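Local coordinates for ABC-type amino acid transport system, permease component (Caldanaerobacter subterraneus subsp. tengcongensis MB4, PDB 4YMU), which probably forms the membrane-spanning part of an ABC transporter that moves amino acids across the cell membrane, and binds arginine between its helices, at residues Lys24-Ala29 / Val155-Ser160; Glu60-Thr65 / Ala96-Ala101; Ala101-Ile106 / Pro147-Glu152. All blocks are in the same frame, centred on the assembly; numbering follows the deposited sequence.

Interaction 1 (Lys24-Ala29 / Val155-Ser160); sequences KLTFLA and VMLKES. With ARG (arginine), chain J; ARG (arginine), chain I.
Thr26 and Leu157 mark the closest backbone approach, 5.9 Å between their CA atoms, where the helical segments 24-29 and 155-160 cross at 125° with their axes 9.2 Å apart. Thr26 has the largest share of the buried surface. Its methyl CG2, anti to the backbone N, is pushed onto the backbone of the other helix, 3.5 Å from Met156 C. Its OG1 is bonded to Thr22 O one turn earlier, which satisfies the hydroxyl within its own helix. A short branched residue suits this close approach, since its methyl can rest on backbone while its hydroxyl is held at home. Leu157 lies across it at about a right angle and brings CD2 to 3.3 Å from Thr26 OG1. Beside them Leu25 CD1 packs against Ser160 CB at 3.6 Å. The serine OG donates to Leu157 O over 2.8 Å, tilted 26° from the carbonyl plane. The crossing belongs to the transmembrane helix bundle of the binding-protein-dependent permease family, and segment 155-160 also lines the arginine pocket. Met156 serves both: its CB packs on Thr26 CG2, while its bent chain carries SD to NH1 of the chain I arginine. Glu159 leads away from 24-29, and its OE2 accepts from the amino nitrogens of both bound arginines, 2.9 Å to N of chain I and 2.7 Å to N of chain J. Replacing Glu159 with an alanine would probably cost each amino group one of its carboxylate acceptors, leaving Glu159 of the second subunit. Lys158 reaches the other end of the chain J arginine, making a weak bond from NZ to its carboxylate O, and NZ also donates to Arg63 O of the second subunit.

Interaction 2 (Glu60-Thr65 / Ala96-Ala101); sequences EVIRGT and AINSSA. With ARG (arginine), chain I.
Ile62 meets Asn98, Ile97 and Ala101 through two branches set by its torsions: chi1 at -66° puts CG1 beside the backbone N and CG2 anti to it, turned to the neighbouring helix, and with chi2 at 173° the CG1 branch extends CD1 across that helix to Ile97. This is helix-helix packing inside the transmembrane bundle of the permease fold, joining the end of helix 49-63 to the middle of helix 87-112. CG2 settles between Asn98 CA and Ala101 CB, 3.6 Å from the latter. The methyl CD1 touches Ile97 CG2 at 3.4 Å, the two isoleucines crossing at about a right angle. Ala101 suits its place because its single methyl lets the helices come close: the same CB that receives Ile62 also takes Arg63 CG, at 3.7 Å. Only the aliphatic base of Arg63 is used here. Nearby, Val61 packs on Phe197 of the second subunit and Thr65 on its Ala193, so the contact borders the interface between the two copies. Gly64 follows the helix, its N bonded to Glu60 O, and glycine suits the place because a CB would lie too close to that oxygen. Ser100 OG donates in the carbonyl plane to a lone pair of Ile97 O and also bonds Tyr58 OH. Asn98 joins the packing to the arginine pocket. With CG anti to the backbone N (chi1 -176°), its amide sends ND2 to the Ile62 side, 4.1 Å from Ile62 CG2, and OD1 to the ligand. Asn98 OD1 accepts two donors of the chain I arginine, 2.8 Å from NE and 3.0 Å from NH1.

Interaction 3 (Ala101-Ile106 / Pro147-Glu152); sequences AYVAEI and PALGNE. With ARG (arginine), chain I.
Ile106, Glu152 and Leu149 carry this contact, in which segments 101-106 and 147-152 run nearly antiparallel, at 161°, inside the helix bundle of the permease. Their axes come no closer than 10.4 Å, so branched and long side chains make the contact. Ile106 does most of the apolar work: CG2 meets Ala148 CB at 4.0 Å, and CD1 lies against the Ala148 carbonyl, 3.5 Å from its O. The alanine is small enough for the isoleucine to rest on its backbone, just after the kink in helix 129-160 at Pro147. Leu149 sends CD2 between Ile106 CG2 and Val103 CG2, lying 4.0 Å from the valine and crossing that side chain at about a right angle. Further along, Glu152 begins as a packing residue, its CG against Val103 CG2, and then turns polar. A bend at chi2 (75°) swings the carboxylate to the guanidinium of the chain I arginine. Tyr102 supplies a wall to that group: the flat guanidinium lies over the face of the ring, with the arginine NE 3.3 Å above the plane and offset toward the rim. Glu152 OE2 is also bonded by Ser99 OG, which helps fix the carboxylate. The result is a paired grip, with NH2 of the chain I arginine donating to Glu152 OE1 at 3.0 Å and its NH1 to Glu152 OE2 at 2.8 Å.

All three contacts touch the chain I arginine; interaction 1 also reaches the chain J arginine. Interaction 1 is wholly buried and interaction 2 largely so, whereas interaction 3 is partly exposed and the most widely spaced. Interactions 1 and 3 both use helix 129-160, and interactions 2 and 3 share helix 87-112, with Ala101 common to both. Apolar side chains join the helices in 2 and 3, while interaction 1 mixes methyls with buried hydroxyls. Toward the ligand, interaction 1 supplies a carboxylate to the amino end, while 2 and 3 hold the guanidinium with an amide oxygen and a carboxylate. Met156 CE packs on Ser99 CB between 1 and 2, and Tyr102 OH probably bonds Arg63 O between 2 and 3.

Interaction 1 (Lys24-Ala29 / Val155-Ser160)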
loop_
_atom_site.group_PDB
_atom_site.type_symbol
_atom_site.label_atom_id
_atom_site.label_comp_id
_atom_site.label_asym_id
_atom_site.label_seq_id
_atom_site.Cartn_x
_atom_site.Cartn_y
_atom_site.Cartn_z
ATOM N N LYS C 24 -7.590 21.017 27.795
ATOM C CA LYS C 24 -7.676 22.415 27.370
ATOM C C LYS C 24 -6.472 22.846 26.527
ATOM O O LYS C 24 -6.622 23.457 25.467
ATOM C CB LYS C 24 -7.804 23.315 28.607
ATOM C CG LYS C 24 -7.702 24.806 28.329
ATOM C CD LYS C 24 -7.574 25.607 29.628
ATOM C CE LYS C 24 -7.491 27.115 29.369
ATOM N NZ LYS C 24 -7.206 27.926 30.605
ATOM N N LEU C 25 -5.282 22.508 27.007
ATOM C CA LEU C 25 -4.037 22.791 26.305
ATOM C C LEU C 25 -3.996 22.157 24.904
ATOM O O LEU C 25 -3.784 22.848 23.901
ATOM C CB LEU C 25 -2.859 22.273 27.135
ATOM C CG LEU C 25 -1.507 22.995 27.104
ATOM C CD1 LEU C 25 -0.388 21.974 26.996
ATOM C CD2 LEU C 25 -1.395 24.045 26.003
ATOM N N THR C 26 -4.203 20.842 24.853
ATOM C CA THR C 26 -4.024 20.066 23.630
ATOM C C THR C 26 -5.051 20.423 22.562
ATOM O O THR C 26 -4.706 20.614 21.399
ATOM C CB THR C 26 -4.096 18.553 23.916
ATOM O OG1 THR C 26 -3.337 18.249 25.091
ATOM C CG2 THR C 26 -3.538 17.754 22.748
ATOM N N PHE C 27 -6.311 20.511 22.972
ATOM C CA PHE C 27 -7.386 20.962 22.106
ATOM C C PHE C 27 -7.061 22.278 21.413
ATOM O O PHE C 27 -7.076 22.369 20.190
ATOM C CB PHE C 27 -8.643 21.170 22.935
ATOM C CG PHE C 27 -9.836 20.446 22.414
ATOM C CD1 PHE C 27 -10.651 21.028 21.453
ATOM C CD2 PHE C 27 -10.150 19.177 22.886
ATOM C CE1 PHE C 27 -11.762 20.356 20.970
ATOM C CE2 PHE C 27 -11.257 18.494 22.410
ATOM C CZ PHE C 27 -12.067 19.087 21.451
ATOM N N LEU C 28 -6.782 23.302 22.203
ATOM C CA LEU C 28 -6.513 24.633 21.663
ATOM C C LEU C 28 -5.304 24.643 20.725
ATOM O O LEU C 28 -5.327 25.301 19.683
ATOM C CB LEU C 28 -6.324 25.640 22.805
ATOM C CG LEU C 28 -6.040 27.095 22.427
ATOM C CD1 LEU C 28 -7.132 27.653 21.516
ATOM C CD2 LEU C 28 -5.900 27.957 23.687
ATOM N N ALA C 29 -4.257 23.910 21.092
ATOM C CA ALA C 29 -3.037 23.895 20.294
ATOM C C ALA C 29 -3.307 23.215 18.963
ATOM O O ALA C 29 -3.086 23.796 17.891
ATOM C CB ALA C 29 -1.923 23.183 21.036
ATOM N N VAL C 155 -1.695 11.912 19.735
ATOM C CA VAL C 155 -0.256 12.007 19.939
ATOM C C VAL C 155 0.091 13.265 20.751
ATOM O O VAL C 155 0.960 13.237 21.636
ATOM C CB VAL C 155 0.482 12.052 18.595
ATOM C CG1 VAL C 155 1.950 12.378 18.797
ATOM C CG2 VAL C 155 0.341 10.727 17.887
ATOM N N MET C 156 -0.605 14.357 20.451
ATOM C CA MET C 156 -0.353 15.627 21.094
ATOM C C MET C 156 -0.726 15.639 22.574
ATOM O O MET C 156 -0.193 16.445 23.319
ATOM C CB MET C 156 -1.081 16.743 20.350
ATOM C CG MET C 156 -0.412 17.136 19.053
ATOM S SD MET C 156 1.213 17.885 19.319
ATOM C CE MET C 156 0.697 19.578 19.578
ATOM N N LEU C 157 -1.642 14.765 22.989
ATOM C CA LEU C 157 -1.984 14.616 24.404
ATOM C C LEU C 157 -0.739 14.202 25.157
ATOM O O LEU C 157 -0.364 14.814 26.159
ATOM C CB LEU C 157 -3.072 13.561 24.607
ATOM C CG LEU C 157 -4.500 14.014 24.297
ATOM C CD1 LEU C 157 -5.493 12.918 24.636
ATOM C CD2 LEU C 157 -4.837 15.293 25.057
ATOM N N LYS C 158 -0.099 13.151 24.675
ATOM C CA LYS C 158 1.149 12.730 25.267
ATOM C C LYS C 158 2.166 13.868 25.158
ATOM O O LYS C 158 2.853 14.195 26.129
ATOM C CB LYS C 158 1.662 11.459 24.588
ATOM C CG LYS C 158 0.749 10.266 24.786
ATOM C CD LYS C 158 1.409 8.958 24.349
ATOM C CE LYS C 158 1.630 8.917 22.837
ATOM N NZ LYS C 158 2.530 7.787 22.432
ATOM N N GLU C 159 2.222 14.506 23.996
ATOM C CA GLU C 159 3.223 15.540 23.781
ATOM C C GLU C 159 3.123 16.723 24.756
ATOM O O GLU C 159 4.143 17.280 25.151
ATOM C CB GLU C 159 3.207 16.026 22.332
ATOM C CG GLU C 159 3.750 15.004 21.335
ATOM C CD GLU C 159 5.234 14.715 21.510
ATOM O OE1 GLU C 159 5.942 15.543 22.108
ATOM O OE2 GLU C 159 5.709 13.665 21.039
ATOM N N SER C 160 1.896 17.083 25.131
ATOM C CA SER C 160 1.613 18.274 25.913
ATOM C C SER C 160 2.134 18.156 27.354
ATOM O O SER C 160 2.332 19.161 28.026
ATOM C CB SER C 160 0.114 18.540 25.931
ATOM O OG SER C 160 -0.534 17.572 26.735
HETATM N N ARG J . 7.064 12.050 22.745
HETATM C CA ARG J . 6.016 11.048 22.570
HETATM C C ARG J . 5.673 10.368 23.889
HETATM O O ARG J . 4.621 9.724 23.993
HETATM C CB ARG J . 6.438 9.988 21.542
HETATM C CG ARG J . 7.542 9.056 22.014
HETATM C CD ARG J . 8.039 8.205 20.875
HETATM N NE ARG J . 8.940 7.145 21.320
HETATM C CZ ARG J . 9.648 6.374 20.496
HETATM N NH1 ARG J . 9.558 6.554 19.184
HETATM N NH2 ARG J . 10.438 5.428 20.979
HETATM O OXT ARG J . 6.441 10.429 24.860
HETATM N N ARG I . 8.468 14.356 20.632
HETATM C CA ARG I . 8.946 14.422 19.250
HETATM C C ARG I . 9.659 15.730 18.954
HETATM O O ARG I . 10.263 15.884 17.885
HETATM C CB ARG I . 7.794 14.271 18.261
HETATM C CG ARG I . 6.850 15.442 18.202
HETATM C CD ARG I . 5.639 15.078 17.358
HETATM N NE ARG I . 4.786 16.225 17.079
HETATM C CZ ARG I . 3.575 16.140 16.544
HETATM N NH1 ARG I . 2.868 17.241 16.325
HETATM N NH2 ARG I . 3.067 14.951 16.237
HETATM O OXT ARG I . 9.618 16.657 19.764
#

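Interaction 2 (Glu60-Thr65 / Ala96-Ala101)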
loop_
_atom_site.group_PDB
_atom_site.type_symbol
_atom_site.label_atom_id
_atom_site.label_comp_id
_atom_site.label_asym_id
_atom_site.label_seq_id
_atom_site.Cartn_x
_atom_site.Cartn_y
_atom_site.Cartn_z
ATOM N N GLU C 60 10.062 21.581 7.475
ATOM C CA GLU C 60 11.253 20.762 7.635
ATOM C C GLU C 60 11.944 21.048 8.962
ATOM O O GLU C 60 12.249 20.135 9.736
ATOM C CB GLU C 60 12.203 21.065 6.473
ATOM C CG GLU C 60 13.251 20.006 6.178
ATOM C CD GLU C 60 13.862 20.167 4.792
ATOM O OE1 GLU C 60 13.743 21.273 4.212
ATOM O OE2 GLU C 60 14.467 19.193 4.288
ATOM N N VAL C 61 12.137 22.334 9.244
ATOM C CA VAL C 61 12.844 22.763 10.443
ATOM C C VAL C 61 12.075 22.358 11.686
ATOM O O VAL C 61 12.653 21.817 12.618
ATOM C CB VAL C 61 13.140 24.275 10.436
ATOM C CG1 VAL C 61 13.481 24.751 11.833
ATOM C CG2 VAL C 61 14.285 24.575 9.478
ATOM N N ILE C 62 10.773 22.620 11.697
ATOM C CA ILE C 62 9.961 22.281 12.861
ATOM C C ILE C 62 9.853 20.775 13.133
ATOM O O ILE C 62 9.939 20.337 14.285
ATOM C CB ILE C 62 8.593 22.938 12.772
ATOM C CG1 ILE C 62 8.780 24.446 12.872
ATOM C CG2 ILE C 62 7.693 22.456 13.891
ATOM C CD1 ILE C 62 7.550 25.175 12.636
ATOM N N ARG C 63 9.694 19.975 12.082
ATOM C CA ARG C 63 9.586 18.543 12.285
ATOM C C ARG C 63 10.951 17.934 12.570
ATOM O O ARG C 63 11.052 16.900 13.247
ATOM C CB ARG C 63 8.949 17.880 11.060
ATOM C CG ARG C 63 7.528 18.347 10.772
ATOM C CD ARG C 63 6.957 17.660 9.544
ATOM N NE ARG C 63 6.831 16.221 9.721
ATOM C CZ ARG C 63 7.352 15.332 8.883
ATOM N NH1 ARG C 63 8.034 15.759 7.826
ATOM N NH2 ARG C 63 7.208 14.026 9.109
ATOM N N GLY C 64 12.003 18.588 12.084
ATOM C CA GLY C 64 13.339 18.035 12.208
ATOM C C GLY C 64 14.047 18.482 13.470
ATOM O O GLY C 64 15.260 18.270 13.621
ATOM N N THR C 65 13.275 19.052 14.399
ATOM C CA THR C 65 13.826 19.708 15.582
ATOM C C THR C 65 12.924 19.470 16.817
ATOM O O THR C 65 11.699 19.451 16.702
ATOM C CB THR C 65 14.023 21.215 15.250
ATOM O OG1 THR C 65 15.276 21.674 15.756
ATOM C CG2 THR C 65 12.870 22.068 15.734
ATOM N N ALA C 96 1.040 24.410 19.121
ATOM C CA ALA C 96 0.329 24.761 17.899
ATOM C C ALA C 96 1.274 24.886 16.709
ATOM O O ALA C 96 0.908 24.546 15.588
ATOM C CB ALA C 96 -0.487 26.028 18.072
ATOM N N ILE C 97 2.476 25.403 16.939
ATOM C CA ILE C 97 3.439 25.535 15.844
ATOM C C ILE C 97 3.937 24.151 15.399
ATOM O O ILE C 97 3.888 23.798 14.194
ATOM C CB ILE C 97 4.604 26.477 16.232
ATOM C CG1 ILE C 97 4.192 27.947 16.058
ATOM C CG2 ILE C 97 5.844 26.193 15.424
ATOM C CD1 ILE C 97 5.040 28.919 16.908
ATOM N N ASN C 98 4.395 23.366 16.372
ATOM C CA ASN C 98 4.861 22.004 16.110
ATOM C C ASN C 98 3.801 21.213 15.307
ATOM O O ASN C 98 4.058 20.675 14.200
ATOM C CB ASN C 98 5.176 21.338 17.454
ATOM C CG ASN C 98 5.770 19.948 17.308
ATOM O OD1 ASN C 98 5.085 18.949 17.525
ATOM N ND2 ASN C 98 7.046 19.874 16.947
ATOM N N SER C 99 2.591 21.221 15.855
ATOM C CA SER C 99 1.455 20.579 15.245
ATOM C C SER C 99 1.193 21.158 13.870
ATOM O O SER C 99 0.754 20.442 12.992
ATOM C CB SER C 99 0.203 20.716 16.107
ATOM O OG SER C 99 -0.879 20.005 15.519
ATOM N N SER C 100 1.444 22.449 13.676
ATOM C CA SER C 100 1.156 23.048 12.375
ATOM C C SER C 100 2.031 22.381 11.324
ATOM O O SER C 100 1.563 22.050 10.226
ATOM C CB SER C 100 1.398 24.557 12.367
ATOM O OG SER C 100 2.774 24.846 12.199
ATOM N N ALA C 101 3.299 22.171 11.657
ATOM C CA ALA C 101 4.169 21.504 10.696
ATOM C C ALA C 101 3.665 20.083 10.379
ATOM O O ALA C 101 3.478 19.694 9.187
ATOM C CB ALA C 101 5.590 21.469 11.197
HETATM N N ARG I . 8.468 14.356 20.632
HETATM C CA ARG I . 8.946 14.422 19.250
HETATM C C ARG I . 9.659 15.730 18.954
HETATM O O ARG I . 10.263 15.884 17.885
HETATM C CB ARG I . 7.794 14.271 18.261
HETATM C CG ARG I . 6.850 15.442 18.202
HETATM C CD ARG I . 5.639 15.078 17.358
HETATM N NE ARG I . 4.786 16.225 17.079
HETATM C CZ ARG I . 3.575 16.140 16.544
HETATM N NH1 ARG I . 2.868 17.241 16.325
HETATM N NH2 ARG I . 3.067 14.951 16.237
HETATM O OXT ARG I . 9.618 16.657 19.764
#

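Interaction 3 (Ala101-Ile106 / Pro147-Glu152)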
loop_
_atom_site.group_PDB
_atom_site.type_symbol
_atom_site.label_atom_id
_atom_site.label_comp_id
_atom_site.label_asym_id
_atom_site.label_seq_id
_atom_site.Cartn_x
_atom_site.Cartn_y
_atom_site.Cartn_z
ATOM N N ALA C 101 3.299 22.171 11.657
ATOM C CA ALA C 101 4.169 21.504 10.696
ATOM C C ALA C 101 3.665 20.083 10.379
ATOM O O ALA C 101 3.478 19.694 9.187
ATOM C CB ALA C 101 5.590 21.469 11.197
ATOM N N TYR C 102 3.440 19.300 11.435
ATOM C CA TYR C 102 3.019 17.914 11.199
ATOM C C TYR C 102 1.689 17.831 10.428
ATOM O O TYR C 102 1.513 16.968 9.565
ATOM C CB TYR C 102 2.982 17.117 12.505
ATOM C CG TYR C 102 4.367 16.841 13.055
ATOM C CD1 TYR C 102 5.066 15.695 12.693
ATOM C CD2 TYR C 102 4.986 17.741 13.928
ATOM C CE1 TYR C 102 6.338 15.441 13.193
ATOM C CE2 TYR C 102 6.256 17.499 14.435
ATOM C CZ TYR C 102 6.932 16.351 14.070
ATOM O OH TYR C 102 8.199 16.104 14.568
ATOM N N VAL C 103 0.776 18.753 10.725
ATOM C CA VAL C 103 -0.518 18.827 10.057
ATOM C C VAL C 103 -0.395 19.206 8.578
ATOM O O VAL C 103 -1.087 18.639 7.719
ATOM C CB VAL C 103 -1.480 19.766 10.796
ATOM C CG1 VAL C 103 -2.630 20.215 9.890
ATOM C CG2 VAL C 103 -2.006 19.074 12.046
ATOM N N ALA C 104 0.493 20.150 8.285
ATOM C CA ALA C 104 0.792 20.496 6.902
ATOM C C ALA C 104 1.200 19.239 6.113
ATOM O O ALA C 104 0.687 18.977 4.993
ATOM C CB ALA C 104 1.896 21.543 6.849
ATOM N N GLU C 105 2.103 18.448 6.700
ATOM C CA GLU C 105 2.487 17.204 6.029
ATOM C C GLU C 105 1.317 16.251 5.856
ATOM O O GLU C 105 1.150 15.641 4.791
ATOM C CB GLU C 105 3.615 16.483 6.755
ATOM C CG GLU C 105 4.907 16.570 6.007
ATOM C CD GLU C 105 4.708 16.338 4.527
ATOM O OE1 GLU C 105 4.515 15.159 4.116
ATOM O OE2 GLU C 105 4.717 17.355 3.784
ATOM N N ILE C 106 0.499 16.142 6.897
ATOM C CA ILE C 106 -0.662 15.274 6.843
ATOM C C ILE C 106 -1.567 15.636 5.659
ATOM O O ILE C 106 -2.030 14.758 4.921
ATOM C CB ILE C 106 -1.449 15.310 8.159
ATOM C CG1 ILE C 106 -0.905 14.260 9.120
ATOM C CG2 ILE C 106 -2.928 15.049 7.929
ATOM C CD1 ILE C 106 -1.349 14.490 10.552
ATOM N N PRO C 147 -8.930 11.180 9.559
ATOM C CA PRO C 147 -8.477 10.195 10.545
ATOM C C PRO C 147 -7.054 10.462 11.033
ATOM O O PRO C 147 -6.711 10.056 12.142
ATOM C CB PRO C 147 -8.497 8.878 9.757
ATOM C CG PRO C 147 -9.407 9.114 8.626
ATOM C CD PRO C 147 -9.216 10.552 8.260
ATOM N N ALA C 148 -6.239 11.132 10.224
ATOM C CA ALA C 148 -4.845 11.325 10.594
ATOM C C ALA C 148 -4.715 12.561 11.484
ATOM O O ALA C 148 -3.762 12.687 12.257
ATOM C CB ALA C 148 -3.956 11.430 9.354
ATOM N N LEU C 149 -5.685 13.463 11.358
ATOM C CA LEU C 149 -5.838 14.587 12.264
ATOM C C LEU C 149 -6.227 14.059 13.640
ATOM O O LEU C 149 -5.615 14.429 14.657
ATOM C CB LEU C 149 -6.920 15.539 11.753
ATOM C CG LEU C 149 -6.549 16.434 10.569
ATOM C CD1 LEU C 149 -7.572 17.551 10.373
ATOM C CD2 LEU C 149 -5.158 17.013 10.763
ATOM N N GLY C 150 -7.233 13.183 13.666
ATOM C CA GLY C 150 -7.686 12.566 14.900
ATOM C C GLY C 150 -6.539 11.885 15.615
ATOM O O GLY C 150 -6.459 11.883 16.841
ATOM N N ASN C 151 -5.641 11.305 14.831
ATOM C CA ASN C 151 -4.469 10.646 15.366
ATOM C C ASN C 151 -3.429 11.643 15.861
ATOM O O ASN C 151 -2.670 11.356 16.785
ATOM C CB ASN C 151 -3.866 9.760 14.293
ATOM C CG ASN C 151 -2.514 9.222 14.672
ATOM O OD1 ASN C 151 -1.491 9.739 14.230
ATOM N ND2 ASN C 151 -2.497 8.168 15.479
ATOM N N GLU C 152 -3.380 12.810 15.229
ATOM C CA GLU C 152 -2.446 13.844 15.631
ATOM C C GLU C 152 -2.779 14.300 17.043
ATOM O O GLU C 152 -1.904 14.372 17.900
ATOM C CB GLU C 152 -2.470 15.004 14.633
ATOM C CG GLU C 152 -1.879 16.322 15.140
ATOM C CD GLU C 152 -0.351 16.339 15.215
ATOM O OE1 GLU C 152 0.297 15.271 15.115
ATOM O OE2 GLU C 152 0.203 17.453 15.361
HETATM N N ARG I . 8.468 14.356 20.632
HETATM C CA ARG I . 8.946 14.422 19.250
HETATM C C ARG I . 9.659 15.730 18.954
HETATM O O ARG I . 10.263 15.884 17.885
HETATM C CB ARG I . 7.794 14.271 18.261
HETATM C CG ARG I . 6.850 15.442 18.202
HETATM C CD ARG I . 5.639 15.078 17.358
HETATM N NE ARG I . 4.786 16.225 17.079
HETATM C CZ ARG I . 3.575 16.140 16.544
HETATM N NH1 ARG I . 2.868 17.241 16.325
HETATM N NH2 ARG I . 3.067 14.951 16.237
HETATM O OXT ARG I . 9.618 16.657 19.764
#